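PDB 6Z3U: CYCLIN domain-containing protein from Chaetomium thermophilum, which probably serves as the cyclin H subunit of the CDK-activating kinase complex, regulating its cyclin-dependent serine/threonine kinase partner. Local coordinates for residues E86-L97 with S126-L136. Numbering follows the deposited sequence.
Sequences ELLLVTFYTAEL and SIMTYPPQEML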
ATOM      1  N   GLU A  86     -22.006  22.424   3.413  1.00 60.32           N
ATOM      2  CA  GLU A  86     -20.653  21.926   3.626  1.00 60.41           C
ATOM      3  C   GLU A  86     -20.355  20.784   2.665  1.00 50.57           C
ATOM      4  O   GLU A  86     -19.303  20.760   2.016  1.00 57.57           O
ATOM      5  CB  GLU A  86     -20.495  21.482   5.081  1.00 63.40           C
ATOM      6  CG  GLU A  86     -19.151  21.817   5.711  1.00 55.01           C
ATOM      7  CD  GLU A  86     -19.107  21.491   7.192  1.00 50.12           C
ATOM      8  OE1 GLU A  86     -19.703  22.249   7.984  1.00 58.96           O
ATOM      9  OE2 GLU A  86     -18.469  20.486   7.567  1.00 48.79           O
ATOM     10  N   LEU A  87     -21.283  19.828   2.559  1.00 56.81           N
ATOM     11  CA  LEU A  87     -21.111  18.703   1.646  1.00 59.02           C
ATOM     12  C   LEU A  87     -21.122  19.150   0.191  1.00 50.70           C
ATOM     13  O   LEU A  87     -20.513  18.496  -0.663  1.00 49.50           O
ATOM     14  CB  LEU A  87     -22.215  17.672   1.886  1.00 54.11           C
ATOM     15  CG  LEU A  87     -22.172  16.371   1.085  1.00 51.35           C
ATOM     16  CD1 LEU A  87     -20.825  15.693   1.223  1.00 49.01           C
ATOM     17  CD2 LEU A  87     -23.290  15.448   1.548  1.00 60.40           C
ATOM     18  N   LEU A  88     -21.818  20.249  -0.113  1.00 52.38           N
ATOM     19  CA  LEU A  88     -21.876  20.731  -1.490  1.00 57.25           C
ATOM     20  C   LEU A  88     -20.515  21.234  -1.954  1.00 54.30           C
ATOM     21  O   LEU A  88     -20.110  20.982  -3.095  1.00 60.51           O
ATOM     22  CB  LEU A  88     -22.932  21.830  -1.612  1.00 55.31           C
ATOM     23  CG  LEU A  88     -23.626  21.988  -2.969  1.00 56.87           C
ATOM     24  CD1 LEU A  88     -24.784  22.971  -2.864  1.00 59.51           C
ATOM     25  CD2 LEU A  88     -22.651  22.443  -4.038  1.00 57.07           C
ATOM     26  N   LEU A  89     -19.792  21.946  -1.088  1.00 52.79           N
ATOM     27  CA  LEU A  89     -18.471  22.432  -1.473  1.00 49.92           C
ATOM     28  C   LEU A  89     -17.484  21.282  -1.620  1.00 51.85           C
ATOM     29  O   LEU A  89     -16.603  21.321  -2.485  1.00 55.89           O
ATOM     30  CB  LEU A  89     -17.962  23.447  -0.450  1.00 58.02           C
ATOM     31  CG  LEU A  89     -18.645  24.816  -0.431  1.00 60.02           C
ATOM     32  CD1 LEU A  89     -17.954  25.739   0.564  1.00 60.17           C
ATOM     33  CD2 LEU A  89     -18.657  25.446  -1.816  1.00 54.38           C
ATOM     34  N   VAL A  90     -17.611  20.251  -0.782  1.00 53.98           N
ATOM     35  CA  VAL A  90     -16.746  19.083  -0.922  1.00 48.19           C
ATOM     36  C   VAL A  90     -16.946  18.442  -2.289  1.00 58.12           C
ATOM     37  O   VAL A  90     -15.982  18.055  -2.958  1.00 60.60           O
ATOM     38  CB  VAL A  90     -17.008  18.079   0.215  1.00 44.07           C
ATOM     39  CG1 VAL A  90     -16.269  16.773  -0.047  1.00 42.56           C
ATOM     40  CG2 VAL A  90     -16.591  18.672   1.543  1.00 55.57           C
ATOM     41  N   THR A  91     -18.201  18.330  -2.729  1.00 51.90           N
ATOM     42  CA  THR A  91     -18.473  17.750  -4.038  1.00 46.75           C
ATOM     43  C   THR A  91     -17.925  18.633  -5.150  1.00 46.72           C
ATOM     44  O   THR A  91     -17.366  18.131  -6.132  1.00 47.39           O
ATOM     45  CB  THR A  91     -19.978  17.540  -4.210  1.00 48.99           C
ATOM     46  OG1 THR A  91     -20.488  16.812  -3.086  1.00 51.04           O
ATOM     47  CG2 THR A  91     -20.275  16.764  -5.482  1.00 52.28           C
ATOM     48  N   PHE A  92     -18.073  19.951  -5.013  1.00 47.58           N
ATOM     49  CA  PHE A  92     -17.566  20.864  -6.032  1.00 55.72           C
ATOM     50  C   PHE A  92     -16.049  20.766  -6.144  1.00 49.06           C
ATOM     51  O   PHE A  92     -15.499  20.695  -7.248  1.00 54.60           O
ATOM     52  CB  PHE A  92     -17.999  22.297  -5.707  1.00 49.27           C
ATOM     53  CG  PHE A  92     -17.307  23.345  -6.533  1.00 49.97           C
ATOM     54  CD1 PHE A  92     -17.700  23.591  -7.839  1.00 58.44           C
ATOM     55  CD2 PHE A  92     -16.273  24.095  -5.999  1.00 60.08           C
ATOM     56  CE1 PHE A  92     -17.067  24.556  -8.599  1.00 61.58           C
ATOM     57  CE2 PHE A  92     -15.637  25.062  -6.756  1.00 59.29           C
ATOM     58  CZ  PHE A  92     -16.035  25.294  -8.057  1.00 60.35           C
ATOM     59  N   TYR A  93     -15.355  20.753  -5.005  1.00 54.73           N
ATOM     60  CA  TYR A  93     -13.899  20.714  -5.018  1.00 51.99           C
ATOM     61  C   TYR A  93     -13.353  19.323  -5.312  1.00 53.31           C
ATOM     62  O   TYR A  93     -12.203  19.207  -5.751  1.00 56.18           O
ATOM     63  CB  TYR A  93     -13.351  21.227  -3.684  1.00 47.24           C
ATOM     64  CG  TYR A  93     -13.431  22.733  -3.557  1.00 44.44           C
ATOM     65  CD1 TYR A  93     -12.650  23.557  -4.357  1.00 53.30           C
ATOM     66  CD2 TYR A  93     -14.293  23.333  -2.647  1.00 47.81           C
ATOM     67  CE1 TYR A  93     -12.723  24.935  -4.254  1.00 55.97           C
ATOM     68  CE2 TYR A  93     -14.372  24.712  -2.535  1.00 45.23           C
ATOM     69  CZ  TYR A  93     -13.583  25.507  -3.342  1.00 45.19           C
ATOM     70  OH  TYR A  93     -13.647  26.878  -3.243  1.00 46.59           O
ATOM     71  N   THR A  94     -14.139  18.270  -5.080  1.00 52.30           N
ATOM     72  CA  THR A  94     -13.728  16.943  -5.532  1.00 49.58           C
ATOM     73  C   THR A  94     -13.716  16.870  -7.055  1.00 54.91           C
ATOM     74  O   THR A  94     -12.856  16.206  -7.644  1.00 46.87           O
ATOM     75  CB  THR A  94     -14.655  15.872  -4.953  1.00 50.18           C
ATOM     76  OG1 THR A  94     -14.700  15.992  -3.526  1.00 53.53           O
ATOM     77  CG2 THR A  94     -14.162  14.479  -5.320  1.00 50.83           C
ATOM     78  N   ALA A  95     -14.672  17.536  -7.707  1.00 58.75           N
ATOM     79  CA  ALA A  95     -14.668  17.589  -9.165  1.00 49.73           C
ATOM     80  C   ALA A  95     -13.516  18.442  -9.675  1.00 43.04           C
ATOM     81  O   ALA A  95     -12.887  18.107 -10.684  1.00 42.79           O
ATOM     82  CB  ALA A  95     -16.005  18.128  -9.673  1.00 57.88           C
ATOM     83  N   GLU A  96     -13.229  19.554  -8.993  1.00 45.59           N
ATOM     84  CA  GLU A  96     -12.088  20.380  -9.376  1.00 49.23           C
ATOM     85  C   GLU A  96     -10.783  19.624  -9.170  1.00 46.47           C
ATOM     86  O   GLU A  96      -9.848  19.751  -9.969  1.00 46.23           O
ATOM     87  CB  GLU A  96     -12.092  21.683  -8.577  1.00 54.12           C
ATOM     88  CG  GLU A  96     -11.036  22.690  -9.018  1.00 53.67           C
ATOM     89  CD  GLU A  96     -11.202  24.042  -8.350  1.00 51.99           C
ATOM     90  OE1 GLU A  96     -10.859  24.166  -7.155  1.00 56.75           O
ATOM     91  OE2 GLU A  96     -11.682  24.982  -9.018  1.00 54.57           O
ATOM     92  N   LEU A  97     -10.702  18.836  -8.097  1.00 49.42           N
ATOM     93  CA  LEU A  97      -9.524  18.006  -7.866  1.00 43.04           C
ATOM     94  C   LEU A  97      -9.300  17.052  -9.031  1.00 55.02           C
ATOM     95  O   LEU A  97      -8.180  16.927  -9.541  1.00 58.10           O
ATOM     96  CB  LEU A  97      -9.688  17.240  -6.552  1.00 39.39           C
ATOM     97  CG  LEU A  97      -8.540  16.338  -6.102  1.00 34.43           C
ATOM     98  CD1 LEU A  97      -8.481  16.282  -4.584  1.00 33.79           C
ATOM     99  CD2 LEU A  97      -8.692  14.935  -6.668  1.00 39.33           C
ATOM    100  N   SER A 126     -14.282  19.592   9.315  1.00 50.61           N
ATOM    101  CA  SER A 126     -15.256  20.459   8.673  1.00 49.35           C
ATOM    102  C   SER A 126     -14.571  21.410   7.705  1.00 45.59           C
ATOM    103  O   SER A 126     -13.405  21.771   7.879  1.00 45.24           O
ATOM    104  CB  SER A 126     -16.042  21.256   9.714  1.00 55.87           C
ATOM    105  OG  SER A 126     -16.424  22.512   9.181  1.00 54.97           O
ATOM    106  N   ILE A 127     -15.314  21.817   6.671  1.00 48.13           N
ATOM    107  CA  ILE A 127     -14.802  22.778   5.701  1.00 47.76           C
ATOM    108  C   ILE A 127     -14.543  24.135   6.339  1.00 53.72           C
ATOM    109  O   ILE A 127     -13.732  24.916   5.828  1.00 49.83           O
ATOM    110  CB  ILE A 127     -15.793  22.901   4.525  1.00 48.95           C
ATOM    111  CG1 ILE A 127     -15.732  21.652   3.645  1.00 50.85           C
ATOM    112  CG2 ILE A 127     -15.498  24.140   3.695  1.00 58.23           C
ATOM    113  CD1 ILE A 127     -14.542  21.619   2.708  1.00 60.33           C
ATOM    114  N   MET A 128     -15.228  24.449   7.438  1.00 59.00           N
ATOM    115  CA  MET A 128     -15.020  25.709   8.138  1.00 47.97           C
ATOM    116  C   MET A 128     -13.752  25.720   8.982  1.00 50.86           C
ATOM    117  O   MET A 128     -13.415  26.769   9.541  1.00 53.75           O
ATOM    118  CB  MET A 128     -16.225  26.011   9.033  1.00 50.22           C
ATOM    119  CG  MET A 128     -17.522  26.178   8.277  1.00 51.77           C
ATOM    120  SD  MET A 128     -18.913  26.548   9.358  1.00 56.01           S
ATOM    121  CE  MET A 128     -19.456  24.909   9.821  1.00 60.64           C
ATOM    122  N   THR A 129     -13.052  24.588   9.093  1.00 48.30           N
ATOM    123  CA  THR A 129     -11.835  24.488   9.891  1.00 44.01           C
ATOM    124  C   THR A 129     -10.568  24.604   9.049  1.00 47.50           C
ATOM    125  O   THR A 129      -9.654  25.352   9.411  1.00 50.11           O
ATOM    126  CB  THR A 129     -11.822  23.165  10.664  1.00 47.41           C
ATOM    127  OG1 THR A 129     -13.112  22.936  11.243  1.00 61.04           O
ATOM    128  CG2 THR A 129     -10.781  23.203  11.770  1.00 56.68           C
ATOM    129  N   TYR A 130     -10.488  23.874   7.937  1.00 54.80           N
ATOM    130  CA  TYR A 130      -9.315  23.884   7.074  1.00 48.99           C
ATOM    131  C   TYR A 130      -9.719  24.209   5.641  1.00 48.26           C
ATOM    132  O   TYR A 130     -10.791  23.790   5.185  1.00 43.25           O
ATOM    133  CB  TYR A 130      -8.589  22.532   7.123  1.00 43.15           C
ATOM    134  CG  TYR A 130      -8.140  22.134   8.513  1.00 44.73           C
ATOM    135  CD1 TYR A 130      -7.119  22.822   9.159  1.00 42.52           C
ATOM    136  CD2 TYR A 130      -8.735  21.070   9.180  1.00 52.88           C
ATOM    137  CE1 TYR A 130      -6.703  22.460  10.429  1.00 48.36           C
ATOM    138  CE2 TYR A 130      -8.326  20.701  10.453  1.00 51.58           C
ATOM    139  CZ  TYR A 130      -7.310  21.400  11.073  1.00 51.92           C
ATOM    140  OH  TYR A 130      -6.901  21.036  12.339  1.00 57.15           O
ATOM    141  N   PRO A 131      -8.878  24.932   4.902  1.00 49.06           N
ATOM    142  CA  PRO A 131      -9.299  25.472   3.597  1.00 44.61           C
ATOM    143  C   PRO A 131      -9.363  24.397   2.530  1.00 41.98           C
ATOM    144  O   PRO A 131      -8.338  23.793   2.185  1.00 47.93           O
ATOM    145  CB  PRO A 131      -8.206  26.504   3.275  1.00 40.03           C
ATOM    146  CG  PRO A 131      -7.008  26.043   4.024  1.00 42.11           C
ATOM    147  CD  PRO A 131      -7.486  25.289   5.235  1.00 51.42           C
ATOM    148  N   PRO A 132     -10.544  24.151   1.951  1.00 39.84           N
ATOM    149  CA  PRO A 132     -10.628  23.136   0.886  1.00 42.53           C
ATOM    150  C   PRO A 132      -9.850  23.503  -0.364  1.00 38.61           C
ATOM    151  O   PRO A 132      -9.430  22.604  -1.102  1.00 38.43           O
ATOM    152  CB  PRO A 132     -12.135  23.041   0.604  1.00 45.01           C
ATOM    153  CG  PRO A 132     -12.694  24.338   1.064  1.00 42.41           C
ATOM    154  CD  PRO A 132     -11.857  24.758   2.237  1.00 44.07           C
ATOM    155  N   GLN A 133      -9.655  24.794  -0.636  1.00 48.73           N
ATOM    156  CA  GLN A 133      -8.878  25.187  -1.804  1.00 46.09           C
ATOM    157  C   GLN A 133      -7.449  24.671  -1.710  1.00 38.53           C
ATOM    158  O   GLN A 133      -6.837  24.339  -2.731  1.00 36.73           O
ATOM    159  CB  GLN A 133      -8.883  26.711  -1.946  1.00 52.02           C
ATOM    160  CG  GLN A 133      -8.367  27.216  -3.280  1.00 58.26           C
ATOM    161  CD  GLN A 133      -9.427  27.168  -4.364  1.00 57.40           C
ATOM    162  OE1 GLN A 133     -10.531  27.686  -4.190  1.00 54.74           O
ATOM    163  NE2 GLN A 133      -9.100  26.535  -5.486  1.00 60.51           N
ATOM    164  N   GLU A 134      -6.903  24.595  -0.496  1.00 43.04           N
ATOM    165  CA  GLU A 134      -5.546  24.114  -0.273  1.00 43.74           C
ATOM    166  C   GLU A 134      -5.497  22.597  -0.115  1.00 41.87           C
ATOM    167  O   GLU A 134      -4.653  21.936  -0.727  1.00 44.25           O
ATOM    168  CB  GLU A 134      -4.948  24.792   0.964  1.00 53.15           C
ATOM    169  CG  GLU A 134      -4.849  26.310   0.862  1.00 45.63           C
ATOM    170  CD  GLU A 134      -3.919  26.763  -0.250  1.00 48.04           C
ATOM    171  OE1 GLU A 134      -4.408  27.001  -1.376  1.00 54.96           O
ATOM    172  OE2 GLU A 134      -2.697  26.859  -0.003  1.00 51.76           O
ATOM    173  N   MET A 135      -6.387  22.034   0.706  1.00 39.10           N
ATOM    174  CA  MET A 135      -6.419  20.587   0.878  1.00 36.32           C
ATOM    175  C   MET A 135      -6.608  19.858  -0.446  1.00 36.59           C
ATOM    176  O   MET A 135      -6.231  18.687  -0.556  1.00 41.18           O
ATOM    177  CB  MET A 135      -7.539  20.195   1.845  1.00 42.09           C
ATOM    178  CG  MET A 135      -7.347  20.688   3.276  1.00 39.81           C
ATOM    179  SD  MET A 135      -5.865  20.047   4.085  1.00 45.19           S
ATOM    180  CE  MET A 135      -4.708  21.372   3.754  1.00 43.37           C
ATOM    181  N   LEU A 136      -7.181  20.523  -1.451  1.00 38.39           N
ATOM    182  CA  LEU A 136      -7.309  19.911  -2.769  1.00 38.18           C
ATOM    183  C   LEU A 136      -5.940  19.542  -3.328  1.00 35.66           C
ATOM    184  O   LEU A 136      -5.728  18.417  -3.796  1.00 39.24           O
ATOM    185  CB  LEU A 136      -8.048  20.866  -3.709  1.00 38.27           C
ATOM    186  CG  LEU A 136      -8.287  20.427  -5.154  1.00 35.89           C
ATOM    187  CD1 LEU A 136      -9.459  21.203  -5.732  1.00 43.19           C
ATOM    188  CD2 LEU A 136      -7.053  20.621  -6.022  1.00 39.22           C
TER
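Tyr93 and Leu136 send their side chains toward each other by different routes: the Tyr93 ring lies anti to its own carbonyl carbon (chi1 -76°), while the Leu136 branch runs anti to the backbone N (chi1 180°). Leu136 CD1 therefore comes in at the edge of the ring, near its plane, and lands 3.4 Å from Tyr93 O; Leu136 CG also lies 3.8 Å from Leu97 CB. Pro132 CB meets the ring obliquely, 3.9 Å from Tyr93 CD2. The phenol reaches Gln133, whose amide stands 89° to the ring, and Tyr93 OH gives a weak hydrogen bond to Gln133 OE1 (3.4 Å); the firmer partner of that hydroxyl is Arg354 of helix 343-358.

One turn before Tyr93, Val90 CG2 meets Ile127 CG1 at 3.7 Å, and a turn earlier still Ile127 packs its CB against Glu86 CG, the two side chains running past each other in opposite directions. The Glu86 carboxylate ends over the 126-128 turn, where Ser126 OG donates weakly to Glu86 OE2 (3.3 Å) while accepting from Met128 N (2.9 Å) in an ST turn. Asn36 of helix 25-48 holds Glu86 OE1. An alanine in place of Glu86 would probably leave Asn36 and Ser126 without their carboxylate partner and open a gap beside Ile127.

Helix 83-103 is thus joined to the turn at 126-128 and to the start of helix 132-146, inside the cyclin fold, mainly by apolar packing; the weak polar links suggest that the buried carboxylate and phenol probably depend largely on Asn36 and Arg354, from neighbouring helices, for their hydrogen bonding.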